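Local coordinates for protein acid phosphatase (Mycobacterium tuberculosis, PDB 2A6P) that removes phosphate from a broad range of phosphomonoesters and can serve as a fructose-1,6-bisphosphatase that sustains gluconeogenesis, at residues A[158-166]-A[184-193]. Residues are numbered along the deposited sequence; the frame is centred on the assembly and turned at random.
Sequences AVITRWVQL and CGFEHGVRQL
In the alpha/beta sandwich of the histidine phosphatase superfamily, the C-terminal end of helix 153-163 packs against the beta hairpin of strands 180-187 and 190-199, at the end of the chain's own sheet, with Trp163 wedged between Cys184 and Arg191. A Schellman motif closes the helix here, Gln165 being its C-prime residue, and the hairpin turns through a type I' turn from Glu187 to Val190. The contact illustrates how one indole can be fixed on both faces and at its rim. Cys184 CB sits almost squarely over the five-membered ring of Trp163, 3.3 Å from its centroid, with the sulfur over the same face; across the opposite face lies the aliphatic part of Arg191, CG being 3.4 Å from Trp163 CE2. In the ring plane, Trp163 NE1 donates to a lone pair of Gly185 O (3.1 Å), a carbonyl that also accepts Gln192 N within the hairpin. The CZ2-CH2 edge of the Trp163 six-membered ring points at the face of Phe186 in an offset T-shaped pair, planes at 77°. Val135 and Leu139 of helix 124-141 and Leu13 of strand 13-17 also touch the indole. Ile160 CG2 meets Leu193 CG at 3.7 Å. Arg191 meanwhile binds carbonyls at the helix end: the bend at chi3 (53°) turns the guanidinium edge toward them, and NH2 reaches Arg162 O at 3.1 Å, from the face of that carbonyl opposite to Gln165 N. The straightest bond is Arg191 NE to Trp163 O, 2.7 Å long at 167°, lying in both the guanidinium and the carbonyl plane.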
# COMPACT_ATOMS: atom_id res chain seq x y z
N ALA A 158 -6.57 -9.24 -4.91
CA ALA A 158 -7.99 -9.23 -5.23
C ALA A 158 -8.73 -8.85 -3.96
O ALA A 158 -9.62 -8.00 -3.98
CB ALA A 158 -8.45 -10.61 -5.70
N VAL A 159 -8.38 -9.51 -2.86
CA VAL A 159 -9.03 -9.21 -1.59
C VAL A 159 -8.82 -7.75 -1.21
O VAL A 159 -9.76 -7.06 -0.82
CB VAL A 159 -8.49 -10.11 -0.47
CG1 VAL A 159 -9.07 -9.66 0.88
CG2 VAL A 159 -8.87 -11.56 -0.77
N ILE A 160 -7.58 -7.27 -1.34
CA ILE A 160 -7.27 -5.87 -1.01
C ILE A 160 -8.06 -4.90 -1.88
O ILE A 160 -8.64 -3.94 -1.38
CB ILE A 160 -5.76 -5.59 -1.20
CG1 ILE A 160 -4.96 -6.38 -0.16
CG2 ILE A 160 -5.49 -4.10 -1.10
CD1 ILE A 160 -3.48 -6.30 -0.37
N THR A 161 -8.07 -5.16 -3.19
CA THR A 161 -8.79 -4.30 -4.13
C THR A 161 -10.27 -4.21 -3.76
O THR A 161 -10.87 -3.16 -3.87
CB THR A 161 -8.68 -4.83 -5.57
OG1 THR A 161 -7.30 -4.87 -5.96
CG2 THR A 161 -9.43 -3.94 -6.53
N ARG A 162 -10.83 -5.33 -3.32
CA ARG A 162 -12.24 -5.38 -2.93
C ARG A 162 -12.46 -4.76 -1.56
O ARG A 162 -13.50 -4.16 -1.30
CB ARG A 162 -12.75 -6.82 -2.97
CG ARG A 162 -12.67 -7.45 -4.36
CD ARG A 162 -13.42 -6.59 -5.38
NE ARG A 162 -14.84 -6.50 -5.06
CZ ARG A 162 -15.68 -5.62 -5.60
NH1 ARG A 162 -15.24 -4.75 -6.50
NH2 ARG A 162 -16.96 -5.63 -5.26
N TRP A 163 -11.48 -4.92 -0.68
CA TRP A 163 -11.59 -4.33 0.65
C TRP A 163 -11.80 -2.83 0.49
O TRP A 163 -12.65 -2.24 1.18
CB TRP A 163 -10.32 -4.58 1.48
CG TRP A 163 -10.38 -3.91 2.83
CD1 TRP A 163 -9.87 -2.69 3.16
CD2 TRP A 163 -11.02 -4.41 4.01
NE1 TRP A 163 -10.16 -2.39 4.47
CE2 TRP A 163 -10.87 -3.43 5.02
CE3 TRP A 163 -11.72 -5.59 4.31
CZ2 TRP A 163 -11.38 -3.59 6.31
CZ3 TRP A 163 -12.23 -5.76 5.60
CH2 TRP A 163 -12.05 -4.76 6.59
N VAL A 164 -11.05 -2.24 -0.43
CA VAL A 164 -11.13 -0.81 -0.69
C VAL A 164 -12.22 -0.44 -1.70
O VAL A 164 -12.26 0.68 -2.20
CB VAL A 164 -9.76 -0.25 -1.17
CG1 VAL A 164 -8.75 -0.38 -0.05
CG2 VAL A 164 -9.29 -0.99 -2.40
N GLN A 165 -13.09 -1.40 -1.98
CA GLN A 165 -14.25 -1.22 -2.87
C GLN A 165 -13.99 -0.67 -4.27
O GLN A 165 -14.69 0.22 -4.74
CB GLN A 165 -15.29 -0.38 -2.14
CG GLN A 165 -15.49 -0.88 -0.71
CD GLN A 165 -16.51 -0.10 0.09
OE1 GLN A 165 -17.70 -0.39 0.03
NE2 GLN A 165 -16.04 0.88 0.84
N LEU A 166 -12.98 -1.22 -4.93
CA LEU A 166 -12.64 -0.81 -6.29
C LEU A 166 -12.93 -1.99 -7.22
O LEU A 166 -13.08 -3.13 -6.77
CB LEU A 166 -11.14 -0.46 -6.37
CG LEU A 166 -10.64 0.79 -5.65
CD1 LEU A 166 -9.12 0.77 -5.59
CD2 LEU A 166 -11.12 2.04 -6.39
N CYS A 184 -5.26 -4.30 6.02
CA CYS A 184 -6.47 -3.53 5.75
C CYS A 184 -7.18 -3.12 7.03
O CYS A 184 -7.29 -3.92 7.96
CB CYS A 184 -7.44 -4.35 4.90
SG CYS A 184 -6.83 -4.79 3.29
N GLY A 185 -7.65 -1.88 7.08
CA GLY A 185 -8.35 -1.38 8.25
C GLY A 185 -9.38 -0.32 7.86
O GLY A 185 -10.01 -0.42 6.81
N PHE A 186 -9.55 0.69 8.72
CA PHE A 186 -10.50 1.78 8.47
C PHE A 186 -9.93 3.13 8.92
O PHE A 186 -9.06 3.18 9.78
CB PHE A 186 -11.81 1.60 9.27
CG PHE A 186 -12.54 0.31 9.01
CD1 PHE A 186 -12.04 -0.90 9.48
CD2 PHE A 186 -13.76 0.32 8.32
CE1 PHE A 186 -12.75 -2.09 9.28
CE2 PHE A 186 -14.47 -0.86 8.11
CZ PHE A 186 -13.96 -2.07 8.59
N GLU A 187 -10.45 4.20 8.34
CA GLU A 187 -10.06 5.56 8.71
C GLU A 187 -11.35 6.38 8.59
O GLU A 187 -11.93 6.48 7.51
CB GLU A 187 -9.00 6.15 7.77
CG GLU A 187 -8.10 7.17 8.47
CD GLU A 187 -7.61 8.31 7.56
OE1 GLU A 187 -7.28 8.06 6.38
OE2 GLU A 187 -7.53 9.46 8.06
N HIS A 188 -11.80 6.94 9.72
CA HIS A 188 -13.03 7.74 9.77
C HIS A 188 -14.19 7.11 9.02
O HIS A 188 -14.80 7.76 8.16
CB HIS A 188 -12.80 9.16 9.22
CG HIS A 188 -11.77 9.94 9.98
ND1 HIS A 188 -10.47 10.10 9.52
CD2 HIS A 188 -11.83 10.56 11.17
CE1 HIS A 188 -9.79 10.80 10.40
NE2 HIS A 188 -10.58 11.09 11.42
N GLY A 189 -14.48 5.85 9.35
CA GLY A 189 -15.58 5.12 8.73
C GLY A 189 -15.34 4.49 7.36
O GLY A 189 -16.24 3.81 6.84
N VAL A 190 -14.17 4.68 6.77
CA VAL A 190 -13.88 4.14 5.44
C VAL A 190 -12.91 2.96 5.44
O VAL A 190 -11.87 3.00 6.10
CB VAL A 190 -13.31 5.24 4.51
CG1 VAL A 190 -13.01 4.66 3.13
CG2 VAL A 190 -14.29 6.39 4.39
N ARG A 191 -13.26 1.90 4.70
CA ARG A 191 -12.40 0.73 4.58
C ARG A 191 -11.16 1.23 3.83
O ARG A 191 -11.27 1.86 2.78
CB ARG A 191 -13.12 -0.39 3.82
CG ARG A 191 -13.65 -1.48 4.75
CD ARG A 191 -14.89 -2.18 4.24
NE ARG A 191 -14.74 -2.70 2.88
CZ ARG A 191 -15.65 -3.48 2.29
NH1 ARG A 191 -16.76 -3.82 2.95
NH2 ARG A 191 -15.47 -3.90 1.04
N GLN A 192 -9.99 0.96 4.39
CA GLN A 192 -8.76 1.47 3.81
C GLN A 192 -7.58 0.50 3.85
O GLN A 192 -7.53 -0.40 4.68
CB GLN A 192 -8.42 2.79 4.56
CG GLN A 192 -6.94 3.22 4.65
CD GLN A 192 -6.77 4.49 5.48
OE1 GLN A 192 -7.11 5.60 5.05
NE2 GLN A 192 -6.25 4.34 6.69
N LEU A 193 -6.65 0.69 2.91
CA LEU A 193 -5.41 -0.11 2.84
C LEU A 193 -4.42 0.65 3.74
O LEU A 193 -4.07 1.80 3.45
CB LEU A 193 -4.85 -0.13 1.40
CG LEU A 193 -4.01 -1.31 0.88
CD1 LEU A 193 -2.94 -0.77 -0.06
CD2 LEU A 193 -3.36 -2.10 2.01